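Local coordinates for protein transcriptional regulator, TetR family (Legionella pneumophila subsp. pneumophila str. Philadelphia 1, PDB 3ON4) that probably binds DNA and regulates transcription as a member of the TetR family, at residues L16-A21 with T38-K43; S32-A37 with I42-I47; D67-V72 with K128-L133; S74-N79 with I135-G140. All blocks are in the same frame, centred on the assembly; numbering follows the deposited sequence.

Contact 1 of 4, residues L16-A21 with T38-K43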
loop_
_atom_site.group_PDB
_atom_site.type_symbol
_atom_site.label_atom_id
_atom_site.label_comp_id
_atom_site.label_asym_id
_atom_site.label_seq_id
_atom_site.Cartn_x
_atom_site.Cartn_y
_atom_site.Cartn_z
ATOM N N LEU A 16 10.326 9.687 18.815
ATOM C CA LEU A 16 9.748 8.479 18.257
ATOM C C LEU A 16 8.255 8.676 17.925
ATOM O O LEU A 16 7.803 8.301 16.837
ATOM C CB LEU A 16 9.931 7.300 19.204
ATOM C CG LEU A 16 11.363 6.761 19.290
ATOM C CD1 LEU A 16 11.521 5.866 20.542
ATOM C CD2 LEU A 16 11.730 6.023 17.999
ATOM N N ALA A 17 7.523 9.294 18.842
ATOM C CA ALA A 17 6.067 9.447 18.646
ATOM C C ALA A 17 5.721 10.347 17.447
ATOM O O ALA A 17 4.804 10.025 16.653
ATOM C CB ALA A 17 5.390 9.933 19.941
ATOM N N VAL A 18 6.449 11.451 17.285
ATOM C CA VAL A 18 6.181 12.345 16.139
ATOM C C VAL A 18 6.695 11.717 14.847
ATOM O O VAL A 18 6.035 11.810 13.819
ATOM C CB VAL A 18 6.788 13.760 16.292
ATOM C CG1 VAL A 18 6.125 14.732 15.266
ATOM C CG2 VAL A 18 6.604 14.264 17.673
ATOM N N ALA A 19 7.839 11.022 14.898
ATOM C CA ALA A 19 8.375 10.367 13.699
ATOM C C ALA A 19 7.388 9.325 13.185
ATOM O O ALA A 19 7.092 9.238 11.971
ATOM C CB ALA A 19 9.765 9.730 13.986
ATOM N N GLU A 20 6.859 8.547 14.122
ATOM C CA GLU A 20 5.849 7.555 13.817
ATOM C C GLU A 20 4.650 8.194 13.087
ATOM O O GLU A 20 4.185 7.680 12.075
ATOM C CB GLU A 20 5.392 6.874 15.105
ATOM C CG GLU A 20 4.398 5.737 14.903
ATOM C CD GLU A 20 3.830 5.198 16.229
ATOM O OE1 GLU A 20 3.255 5.978 17.027
ATOM O OE2 GLU A 20 3.937 3.978 16.453
ATOM N N ALA A 21 4.174 9.304 13.625
ATOM C CA ALA A 21 3.068 10.043 13.066
ATOM C C ALA A 21 3.382 10.561 11.671
ATOM O O ALA A 21 2.576 10.375 10.748
ATOM C CB ALA A 21 2.670 11.203 13.974
ATOM N N THR A 38 11.031 21.092 14.391
ATOM C CA THR A 38 10.065 22.181 14.295
ATOM C C THR A 38 8.779 21.786 15.015
ATOM O O THR A 38 8.203 22.589 15.726
ATOM C CB THR A 38 9.764 22.506 12.813
ATOM O OG1 THR A 38 10.941 23.057 12.212
ATOM C CG2 THR A 38 8.614 23.515 12.663
ATOM N N ALA A 39 8.364 20.528 14.866
ATOM C CA ALA A 39 7.057 20.085 15.390
ATOM C C ALA A 39 7.003 20.137 16.913
ATOM O O ALA A 39 5.984 20.551 17.477
ATOM C CB ALA A 39 6.717 18.668 14.884
ATOM N N ILE A 40 8.090 19.711 17.565
ATOM C CA ILE A 40 8.130 19.606 19.028
ATOM C C ILE A 40 9.124 20.575 19.680
ATOM O O ILE A 40 9.409 20.484 20.884
ATOM C CB ILE A 40 8.350 18.138 19.484
ATOM C CG1 ILE A 40 9.689 17.575 18.986
ATOM C CG2 ILE A 40 7.177 17.258 18.986
ATOM C CD1 ILE A 40 10.117 16.252 19.666
ATOM N N ASN A 41 9.630 21.515 18.884
ATOM C CA ASN A 41 10.465 22.605 19.362
ATOM C C ASN A 41 11.694 22.149 20.157
ATOM O O ASN A 41 11.913 22.597 21.272
ATOM C CB ASN A 41 9.615 23.620 20.154
ATOM C CG ASN A 41 8.578 24.317 19.283
ATOM O OD1 ASN A 41 8.743 24.416 18.050
ATOM N ND2 ASN A 41 7.504 24.828 19.913
ATOM N N ILE A 42 12.476 21.255 19.557
ATOM C CA ILE A 42 13.816 20.867 20.054
ATOM C C ILE A 42 14.844 21.153 18.955
ATOM O O ILE A 42 14.484 21.399 17.810
ATOM C CB ILE A 42 13.885 19.354 20.487
ATOM C CG1 ILE A 42 13.635 18.437 19.280
ATOM C CG2 ILE A 42 12.895 19.091 21.645
ATOM C CD1 ILE A 42 13.678 16.938 19.556
ATOM N N LYS A 43 16.127 21.148 19.310
ATOM C CA LYS A 43 17.194 21.387 18.328
ATOM C C LYS A 43 17.342 20.166 17.435
ATOM O O LYS A 43 17.220 19.040 17.918
ATOM C CB LYS A 43 18.504 21.688 19.042
ATOM C CG LYS A 43 18.447 22.938 19.927
ATOM C CD LYS A 43 19.707 23.120 20.782
ATOM C CE LYS A 43 19.496 24.198 21.838
ATOM N NZ LYS A 43 20.706 24.457 22.659
#
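A39 meets V18 near the C-terminal end of helix 33-40, and V18 CA and A39 CA are the nearest CA atoms of the two segments, 7.8 Å apart. The methyl CB of A39 points at helix 11-26 and lies 4.0 Å from V18 CG1, an ordinary van der Waals distance. V18 sends this branch across with CG1 anti to its backbone N (chi1 -164°), while CG2 is turned to the next residue of the partner segment. That residue, I40, is met methyl to methyl: its CG2 lies 3.3 Å from V18 CG2. The value is shorter than two methyl groups normally allow and V18 was modelled in two conformers, so the exact spacing is doubtful, although the pairing of the residues is not. N41 has a positive phi (55°), and after it I42 packs on helix 11-26 again, against T11, R14 and I15. No hydrogen bond crosses between the segments, and only 102 Å² is buried in all, so the evidence is for a small apolar touch near the surface. Helix 11-26 leaning on helix 33-40, the first helix of the predicted helix-turn-helix, is characteristic of the three-helix DNA-binding domain of TetR regulators.

Contact 2 of 4, residues S32-A37 with I42-I47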
loop_
_atom_site.group_PDB
_atom_site.type_symbol
_atom_site.label_atom_id
_atom_site.label_comp_id
_atom_site.label_asym_id
_atom_site.label_seq_id
_atom_site.Cartn_x
_atom_site.Cartn_y
_atom_site.Cartn_z
ATOM N N SER A 32 11.798 14.800 7.483
ATOM C CA SER A 32 13.198 15.022 7.827
ATOM C C SER A 32 13.330 15.261 9.329
ATOM O O SER A 32 12.362 15.560 10.001
ATOM C CB SER A 32 13.731 16.242 7.076
ATOM O OG SER A 32 13.193 17.436 7.624
ATOM N N PHE A 33 14.540 15.169 9.844
ATOM C CA PHE A 33 14.796 15.548 11.244
ATOM C C PHE A 33 14.353 16.979 11.541
ATOM O O PHE A 33 13.850 17.273 12.626
ATOM C CB PHE A 33 16.277 15.417 11.546
ATOM C CG PHE A 33 16.712 14.009 11.851
ATOM C CD1 PHE A 33 15.927 12.907 11.499
ATOM C CD2 PHE A 33 17.922 13.787 12.494
ATOM C CE1 PHE A 33 16.349 11.617 11.780
ATOM C CE2 PHE A 33 18.337 12.492 12.783
ATOM C CZ PHE A 33 17.553 11.410 12.418
ATOM N N LYS A 34 14.545 17.870 10.574
ATOM C CA LYS A 34 14.108 19.264 10.740
ATOM C C LYS A 34 12.588 19.368 10.959
ATOM O O LYS A 34 12.136 20.177 11.753
ATOM C CB LYS A 34 14.503 20.085 9.515
ATOM C CG LYS A 34 14.080 21.530 9.582
ATOM C CD LYS A 34 14.752 22.270 10.729
ATOM C CE LYS A 34 14.631 23.777 10.557
ATOM N NZ LYS A 34 15.320 24.440 11.671
ATOM N N ASP A 35 11.813 18.564 10.241
ATOM C CA ASP A 35 10.368 18.520 10.475
ATOM C C ASP A 35 10.040 18.186 11.934
ATOM O O ASP A 35 9.090 18.753 12.519
ATOM C CB ASP A 35 9.683 17.498 9.575
ATOM C CG ASP A 35 9.690 17.895 8.116
ATOM O OD1 ASP A 35 9.595 19.103 7.820
ATOM O OD2 ASP A 35 9.778 16.978 7.267
ATOM N N ILE A 36 10.780 17.236 12.504
ATOM C CA ILE A 36 10.534 16.794 13.884
ATOM C C ILE A 36 10.906 17.907 14.855
ATOM O O ILE A 36 10.144 18.216 15.768
ATOM C CB ILE A 36 11.344 15.529 14.256
ATOM C CG1 ILE A 36 10.904 14.344 13.399
ATOM C CG2 ILE A 36 11.184 15.198 15.734
ATOM C CD1 ILE A 36 11.686 13.085 13.693
ATOM N N ALA A 37 12.077 18.492 14.650
ATOM C CA ALA A 37 12.572 19.580 15.488
ATOM C C ALA A 37 11.571 20.739 15.551
ATOM O O ALA A 37 11.301 21.302 16.628
ATOM C CB ALA A 37 13.900 20.080 14.960
ATOM N N ILE A 42 12.476 21.255 19.557
ATOM C CA ILE A 42 13.816 20.867 20.054
ATOM C C ILE A 42 14.844 21.153 18.955
ATOM O O ILE A 42 14.484 21.399 17.810
ATOM C CB ILE A 42 13.885 19.354 20.487
ATOM C CG1 ILE A 42 13.635 18.437 19.280
ATOM C CG2 ILE A 42 12.895 19.091 21.645
ATOM C CD1 ILE A 42 13.678 16.938 19.556
ATOM N N LYS A 43 16.127 21.148 19.310
ATOM C CA LYS A 43 17.194 21.387 18.328
ATOM C C LYS A 43 17.342 20.166 17.435
ATOM O O LYS A 43 17.220 19.040 17.918
ATOM C CB LYS A 43 18.504 21.688 19.042
ATOM C CG LYS A 43 18.447 22.938 19.927
ATOM C CD LYS A 43 19.707 23.120 20.782
ATOM C CE LYS A 43 19.496 24.198 21.838
ATOM N NZ LYS A 43 20.706 24.457 22.659
ATOM N N THR A 44 17.576 20.382 16.132
ATOM C CA THR A 44 17.776 19.271 15.186
ATOM C C THR A 44 18.949 18.433 15.679
ATOM O O THR A 44 18.977 17.222 15.505
ATOM C CB THR A 44 18.017 19.778 13.733
ATOM O OG1 THR A 44 16.895 20.573 13.314
ATOM C CG2 THR A 44 18.204 18.616 12.744
ATOM N N ALA A 45 19.903 19.087 16.335
ATOM C CA ALA A 45 21.074 18.409 16.888
ATOM C C ALA A 45 20.726 17.419 18.013
ATOM O O ALA A 45 21.456 16.440 18.212
ATOM C CB ALA A 45 22.111 19.444 17.373
ATOM N N SER A 46 19.632 17.669 18.745
ATOM C CA SER A 46 19.153 16.749 19.792
ATOM C C SER A 46 18.546 15.472 19.177
ATOM O O SER A 46 18.491 14.430 19.825
ATOM C CB SER A 46 18.114 17.434 20.711
ATOM O OG SER A 46 18.722 18.510 21.443
ATOM N N ILE A 47 18.088 15.552 17.934
ATOM C CA ILE A 47 17.575 14.363 17.237
ATOM C C ILE A 47 18.752 13.478 16.818
ATOM O O ILE A 47 18.759 12.275 17.126
ATOM C CB ILE A 47 16.677 14.723 16.054
ATOM C CG1 ILE A 47 15.540 15.661 16.528
ATOM C CG2 ILE A 47 16.107 13.438 15.388
ATOM C CD1 ILE A 47 14.697 16.243 15.420
#
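I47 reaches from helix 44-50 into helix 33-40, and CB, CG2 and CD1 of its side chain each have a partner there. CB comes first, 3.9 Å from F33 CD2. From it the chain forks. CG2, anti to the backbone N, sits over the face of the F33 ring, 3.5 Å from the centroid and 14° off the ring normal, which meets the definition of a CH-pi contact. The other branch, with CG1 anti to the carbonyl carbon (chi1 -54°), carries the tip CD1 up to helix 33-40, where it comes 3.6 Å from I36 CB and also touches A37 CB and the backbone around F33 O and A37 N. Beside I47, T44 lays CG2 against F33 CB and OG1 against A37 CB, the latter at 3.5 Å.

One polar link crosses the segments: I42 N donates to A37 O over 3.2 Å, arriving in the carbonyl plane on a lone pair, though the N-H...O angle of 142° is far from straight. It ties the chain leaving helix 33-40 back to that helix's last turn. At the other end S32 and D35 form a capping box, in which D35 N donates to S32 OG and S32 N to D35 OD2. The chemistry is therefore divided: polar bonds secure both ends of helix 33-40, while the side chains that meet between the two helices of the predicted helix-turn-helix do so mainly through carbon, with 373 Å² buried between the segments.

Contact 3 of 4, residues D67-V72 with K128-L133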
loop_
_atom_site.group_PDB
_atom_site.type_symbol
_atom_site.label_atom_id
_atom_site.label_comp_id
_atom_site.label_asym_id
_atom_site.label_seq_id
_atom_site.Cartn_x
_atom_site.Cartn_y
_atom_site.Cartn_z
ATOM N N ASP A 67 6.422 -3.601 18.844
ATOM C CA ASP A 67 6.252 -3.954 20.239
ATOM C C ASP A 67 4.881 -3.532 20.773
ATOM O O ASP A 67 4.262 -4.266 21.535
ATOM C CB ASP A 67 7.343 -3.306 21.095
ATOM C CG ASP A 67 8.688 -4.008 20.976
ATOM O OD1 ASP A 67 8.763 -5.132 20.424
ATOM O OD2 ASP A 67 9.681 -3.426 21.465
ATOM N N LYS A 68 4.439 -2.337 20.401
ATOM C CA LYS A 68 3.128 -1.835 20.791
ATOM C C LYS A 68 2.000 -2.689 20.221
ATOM O O LYS A 68 1.079 -3.064 20.957
ATOM C CB LYS A 68 2.919 -0.393 20.355
ATOM C CG LYS A 68 3.752 0.611 21.155
ATOM C CD LYS A 68 3.253 2.033 20.974
ATOM C CE LYS A 68 3.592 2.610 19.603
ATOM N NZ LYS A 68 3.094 4.022 19.501
ATOM N N ILE A 69 2.094 -3.010 18.931
ATOM C CA ILE A 69 1.101 -3.869 18.286
ATOM C C ILE A 69 1.095 -5.278 18.883
ATOM O O ILE A 69 0.022 -5.863 19.076
ATOM C CB ILE A 69 1.336 -3.981 16.775
ATOM C CG1 ILE A 69 1.161 -2.621 16.107
ATOM C CG2 ILE A 69 0.336 -4.928 16.160
ATOM C CD1 ILE A 69 -0.282 -2.166 16.026
ATOM N N ALA A 70 2.280 -5.831 19.153
ATOM C CA ALA A 70 2.387 -7.132 19.816
ATOM C C ALA A 70 1.605 -7.193 21.138
ATOM O O ALA A 70 0.952 -8.203 21.423
ATOM C CB ALA A 70 3.854 -7.517 20.040
ATOM N N ALA A 71 1.690 -6.121 21.932
ATOM C CA ALA A 71 0.984 -6.034 23.219
ATOM C C ALA A 71 -0.531 -5.973 23.002
ATOM O O ALA A 71 -1.286 -6.642 23.680
ATOM C CB ALA A 71 1.457 -4.808 24.015
ATOM N N VAL A 72 -0.950 -5.150 22.051
ATOM C CA VAL A 72 -2.368 -5.004 21.718
ATOM C C VAL A 72 -2.962 -6.355 21.308
ATOM O O VAL A 72 -4.042 -6.744 21.778
ATOM C CB VAL A 72 -2.557 -3.954 20.592
ATOM C CG1 VAL A 72 -3.994 -4.015 19.974
ATOM C CG2 VAL A 72 -2.251 -2.562 21.126
ATOM N N LYS A 128 9.715 -6.392 7.637
ATOM C CA LYS A 128 9.331 -7.795 7.438
ATOM C C LYS A 128 8.922 -8.453 8.761
ATOM O O LYS A 128 7.970 -9.246 8.799
ATOM C CB LYS A 128 10.450 -8.586 6.742
ATOM C CG LYS A 128 10.569 -8.214 5.283
ATOM C CD LYS A 128 11.477 -9.140 4.487
ATOM C CE LYS A 128 12.932 -8.786 4.645
ATOM N NZ LYS A 128 13.828 -9.839 4.057
ATOM N N LYS A 129 9.636 -8.108 9.831
ATOM C CA LYS A 129 9.337 -8.619 11.164
ATOM C C LYS A 129 7.940 -8.236 11.624
ATOM O O LYS A 129 7.238 -9.051 12.222
ATOM C CB LYS A 129 10.353 -8.120 12.187
ATOM C CG LYS A 129 11.636 -8.874 12.228
ATOM C CD LYS A 129 12.429 -8.484 13.474
ATOM C CE LYS A 129 11.876 -9.156 14.737
ATOM N NZ LYS A 129 12.652 -8.822 15.979
ATOM N N PHE A 130 7.528 -7.008 11.316
ATOM C CA PHE A 130 6.174 -6.503 11.616
ATOM C C PHE A 130 5.095 -7.364 10.961
ATOM O O PHE A 130 4.167 -7.841 11.635
ATOM C CB PHE A 130 6.047 -5.042 11.171
ATOM C CG PHE A 130 4.655 -4.447 11.296
ATOM C CD1 PHE A 130 4.212 -3.923 12.493
ATOM C CD2 PHE A 130 3.791 -4.419 10.208
ATOM C CE1 PHE A 130 2.950 -3.361 12.612
ATOM C CE2 PHE A 130 2.505 -3.871 10.323
ATOM C CZ PHE A 130 2.095 -3.325 11.524
ATOM N N PHE A 131 5.224 -7.592 9.657
ATOM C CA PHE A 131 4.243 -8.418 8.960
ATOM C C PHE A 131 4.257 -9.883 9.406
ATOM O O PHE A 131 3.198 -10.491 9.557
ATOM C CB PHE A 131 4.372 -8.256 7.448
ATOM C CG PHE A 131 3.839 -6.927 6.980
ATOM C CD1 PHE A 131 2.483 -6.657 7.076
ATOM C CD2 PHE A 131 4.692 -5.919 6.547
ATOM C CE1 PHE A 131 1.979 -5.418 6.713
ATOM C CE2 PHE A 131 4.190 -4.691 6.175
ATOM C CZ PHE A 131 2.837 -4.436 6.262
ATOM N N GLU A 132 5.449 -10.429 9.622
ATOM C CA GLU A 132 5.587 -11.796 10.115
ATOM C C GLU A 132 4.856 -11.962 11.450
ATOM O O GLU A 132 4.183 -12.959 11.650
ATOM C CB GLU A 132 7.080 -12.176 10.237
ATOM C CG GLU A 132 7.682 -12.428 8.856
ATOM C CD GLU A 132 9.200 -12.393 8.816
ATOM O OE1 GLU A 132 9.842 -12.402 9.898
ATOM O OE2 GLU A 132 9.741 -12.355 7.673
ATOM N N LEU A 133 4.953 -10.972 12.335
ATOM C CA LEU A 133 4.266 -11.020 13.622
ATOM C C LEU A 133 2.744 -11.004 13.455
ATOM O O LEU A 133 2.044 -11.785 14.087
ATOM C CB LEU A 133 4.684 -9.854 14.497
ATOM C CG LEU A 133 4.152 -9.896 15.931
ATOM C CD1 LEU A 133 5.251 -9.499 16.931
ATOM C CD2 LEU A 133 2.947 -9.002 16.032
#
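A purely apolar helix-to-helix contact joins helix 54-77 to helix 121-144 about 8 Å from the centre of the chain, measured from the centre of the contact. Two pairs support this reading. I69, pointing toward the partner helix, brings CG1 to within 4.0 Å of F130 CE1 and meets the ring at its edge, near the ring plane. The next residue, A70, puts CB 3.9 Å from CD1 of L133, which is about one turn after F130 on helix 121-144; here the backbones are also nearer, 7.6 Å between A70 CA and L133 CA against 8.8 Å between I69 CA and F130 CA. The F130 ring arrives because CG stands anti to the backbone N (chi1 174°), which swings it off its own helix toward I69. No hydrogen bond links the segments, and the buried area is a modest 150 Å². Within its own helix F130 places CD2 3.8 Å above the plane of the F131 ring, over its centre. The neighbours close in from several directions: I69 also rests on L98 of helix 84-98, L133 spans T66 and L73 of helix 54-77, and F131 packs on I160 of helix 149-173 and on L169 of the second subunit.

Contact 4 of 4, residues S74-N79 with I135-G140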
loop_
_atom_site.group_PDB
_atom_site.type_symbol
_atom_site.label_atom_id
_atom_site.label_comp_id
_atom_site.label_asym_id
_atom_site.label_seq_id
_atom_site.Cartn_x
_atom_site.Cartn_y
_atom_site.Cartn_z
ATOM N N SER A 74 -1.697 -9.445 21.845
ATOM C CA SER A 74 -1.608 -10.340 22.983
ATOM C C SER A 74 -2.837 -10.199 23.882
ATOM O O SER A 74 -3.399 -11.207 24.356
ATOM C CB SER A 74 -0.325 -10.047 23.770
ATOM O OG SER A 74 -0.226 -10.905 24.883
ATOM N N ASP A 75 -3.255 -8.956 24.116
ATOM C CA ASP A 75 -4.417 -8.690 24.971
ATOM C C ASP A 75 -5.721 -9.186 24.372
ATOM O O ASP A 75 -6.624 -9.563 25.110
ATOM C CB ASP A 75 -4.525 -7.197 25.301
ATOM C CG ASP A 75 -3.543 -6.769 26.385
ATOM O OD1 ASP A 75 -3.247 -7.588 27.282
ATOM O OD2 ASP A 75 -3.077 -5.608 26.349
ATOM N N ILE A 76 -5.814 -9.163 23.036
ATOM C CA ILE A 76 -6.977 -9.698 22.334
ATOM C C ILE A 76 -6.985 -11.219 22.383
ATOM O O ILE A 76 -8.010 -11.811 22.733
ATOM C CB ILE A 76 -7.036 -9.223 20.859
ATOM C CG1 ILE A 76 -7.281 -7.706 20.800
ATOM C CG2 ILE A 76 -8.109 -9.982 20.087
ATOM C CD1 ILE A 76 -6.984 -7.072 19.449
ATOM N N SER A 77 -5.861 -11.858 22.044
ATOM C CA SER A 77 -5.847 -13.330 21.969
ATOM C C SER A 77 -5.897 -13.983 23.340
ATOM O O SER A 77 -6.385 -15.117 23.477
ATOM C CB SER A 77 -4.674 -13.875 21.142
ATOM O OG SER A 77 -3.438 -13.341 21.547
ATOM N N ASN A 78 -5.467 -13.268 24.374
ATOM C CA ASN A 78 -5.599 -13.808 25.721
ATOM C C ASN A 78 -6.932 -13.509 26.412
ATOM O O ASN A 78 -7.162 -13.952 27.542
ATOM C CB ASN A 78 -4.394 -13.411 26.564
ATOM C CG ASN A 78 -3.131 -14.133 26.112
ATOM O OD1 ASN A 78 -3.122 -15.363 25.957
ATOM N ND2 ASN A 78 -2.081 -13.389 25.883
ATOM N N ASN A 79 -7.823 -12.807 25.713
ATOM C CA ASN A 79 -9.177 -12.582 26.188
ATOM C C ASN A 79 -10.011 -13.836 25.921
ATOM O O ASN A 79 -10.384 -14.125 24.781
ATOM C CB ASN A 79 -9.782 -11.358 25.503
ATOM C CG ASN A 79 -11.125 -10.959 26.083
ATOM O OD1 ASN A 79 -11.814 -11.758 26.704
ATOM N ND2 ASN A 79 -11.505 -9.713 25.863
ATOM N N ILE A 135 0.953 -11.805 10.693
ATOM C CA ILE A 135 0.536 -13.009 9.984
ATOM C C ILE A 135 0.531 -14.233 10.909
ATOM O O ILE A 135 -0.463 -14.981 10.957
ATOM C CB ILE A 135 1.414 -13.214 8.737
ATOM C CG1 ILE A 135 1.113 -12.085 7.730
ATOM C CG2 ILE A 135 1.243 -14.625 8.149
ATOM C CD1 ILE A 135 2.127 -11.952 6.660
ATOM N N GLU A 136 1.601 -14.401 11.693
ATOM C CA GLU A 136 1.659 -15.478 12.689
ATOM C C GLU A 136 0.516 -15.362 13.711
ATOM O O GLU A 136 -0.121 -16.364 14.027
ATOM C CB GLU A 136 3.023 -15.498 13.398
ATOM C CG GLU A 136 3.211 -16.629 14.433
ATOM C CD GLU A 136 2.939 -18.014 13.863
ATOM O OE1 GLU A 136 3.335 -18.277 12.696
ATOM O OE2 GLU A 136 2.306 -18.826 14.571
ATOM N N TRP A 137 0.242 -14.156 14.207
ATOM C CA TRP A 137 -0.870 -13.965 15.161
ATOM C C TRP A 137 -2.221 -14.361 14.548
ATOM O O TRP A 137 -2.990 -15.141 15.129
ATOM C CB TRP A 137 -0.937 -12.515 15.602
ATOM C CG TRP A 137 -1.931 -12.307 16.670
ATOM C CD1 TRP A 137 -1.760 -12.512 18.014
ATOM C CD2 TRP A 137 -3.277 -11.867 16.496
ATOM N NE1 TRP A 137 -2.922 -12.227 18.684
ATOM C CE2 TRP A 137 -3.872 -11.834 17.775
ATOM C CE3 TRP A 137 -4.053 -11.534 15.376
ATOM C CZ2 TRP A 137 -5.189 -11.446 17.971
ATOM C CZ3 TRP A 137 -5.366 -11.147 15.569
ATOM C CH2 TRP A 137 -5.923 -11.096 16.863
ATOM N N LEU A 138 -2.491 -13.844 13.359
ATOM C CA LEU A 138 -3.718 -14.187 12.604
ATOM C C LEU A 138 -3.878 -15.696 12.326
ATOM O O LEU A 138 -4.956 -16.276 12.553
ATOM C CB LEU A 138 -3.755 -13.393 11.277
ATOM C CG LEU A 138 -4.080 -11.902 11.323
ATOM C CD1 LEU A 138 -3.923 -11.232 9.952
ATOM C CD2 LEU A 138 -5.511 -11.725 11.861
ATOM N N LYS A 139 -2.807 -16.330 11.833
ATOM C CA LYS A 139 -2.769 -17.776 11.586
ATOM C C LYS A 139 -3.085 -18.565 12.846
ATOM O O LYS A 139 -3.891 -19.510 12.826
ATOM C CB LYS A 139 -1.388 -18.200 11.076
ATOM C CG LYS A 139 -1.187 -19.717 10.892
ATOM C CD LYS A 139 0.312 -19.975 10.747
ATOM C CE LYS A 139 0.644 -21.419 10.613
ATOM N NZ LYS A 139 1.950 -21.727 11.281
ATOM N N GLY A 140 -2.450 -18.181 13.948
ATOM C CA GLY A 140 -2.698 -18.848 15.244
ATOM C C GLY A 140 -4.142 -18.755 15.730
ATOM O O GLY A 140 -4.710 -19.750 16.206
#
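W137 extends its indole from helix 121-144 and lays the edge of the ring along I76 and S77 on the last turn of helix 54-77. With CG anti to the backbone N (chi1 -173°), the ring stands out from its helix and spans the gap, where S77 CA and W137 CA are 8.5 Å apart. The pyrrole corner makes the polar link: W137 NE1 donates to S77 OG over 3.1 Å at an N-H...O angle of 155°, with the oxygen tilted 17° from the ring plane. S77 CB follows close behind its hydroxyl, 3.4 Å from W137 NE1. Farther round the same edge, the six-membered ring meets a methyl group, with I76 CG2 3.9 Å from W137 CZ2.

The S77 hydroxyl is itself held by a second bond, to the backbone carbonyl of L73, so the acceptor of the indole N-H is fixed from its own helix; W137 NE1 makes only a weak bond to that same carbonyl. The N-H of a partly exposed indole is thus satisfied by two oxygens of helix 54-77, one of them weakly, while the CZ2-CH2 edge of its six-membered ring meets I76 CG2. I76 also touches the side chains of K87 and K90 on helix 84-98, and L138, beside W137 in sequence, packs on I88 and F91 of that helix. A bundle in which helix 54-77, leading out of the DNA-binding domain, packs along later helices is characteristic of the C-terminal domain of TetR-family regulators.

In the fold
Contacts 1 and 2 lie in the predicted DNA-binding domain and share I42 and K43, their centres 7 Å apart; A19 CB and I36 CD1, 3.9 Å apart, join them through that domain's core. Contacts 3 and 4 are successive links between helices 54-77 and 121-144, with centres 11 Å apart. Helix 54-77 connects the two groups: E20 OE1 of helix 11-26 forms a salt bridge with K68 NZ at 3.2 Å, tying contact 1 to contact 3 although their centres are 23 Å apart. Contacts 2 and 4 are farthest separated, 37 Å between centres. The bound sodium ion is held by S114 and D115, residues of none of the four.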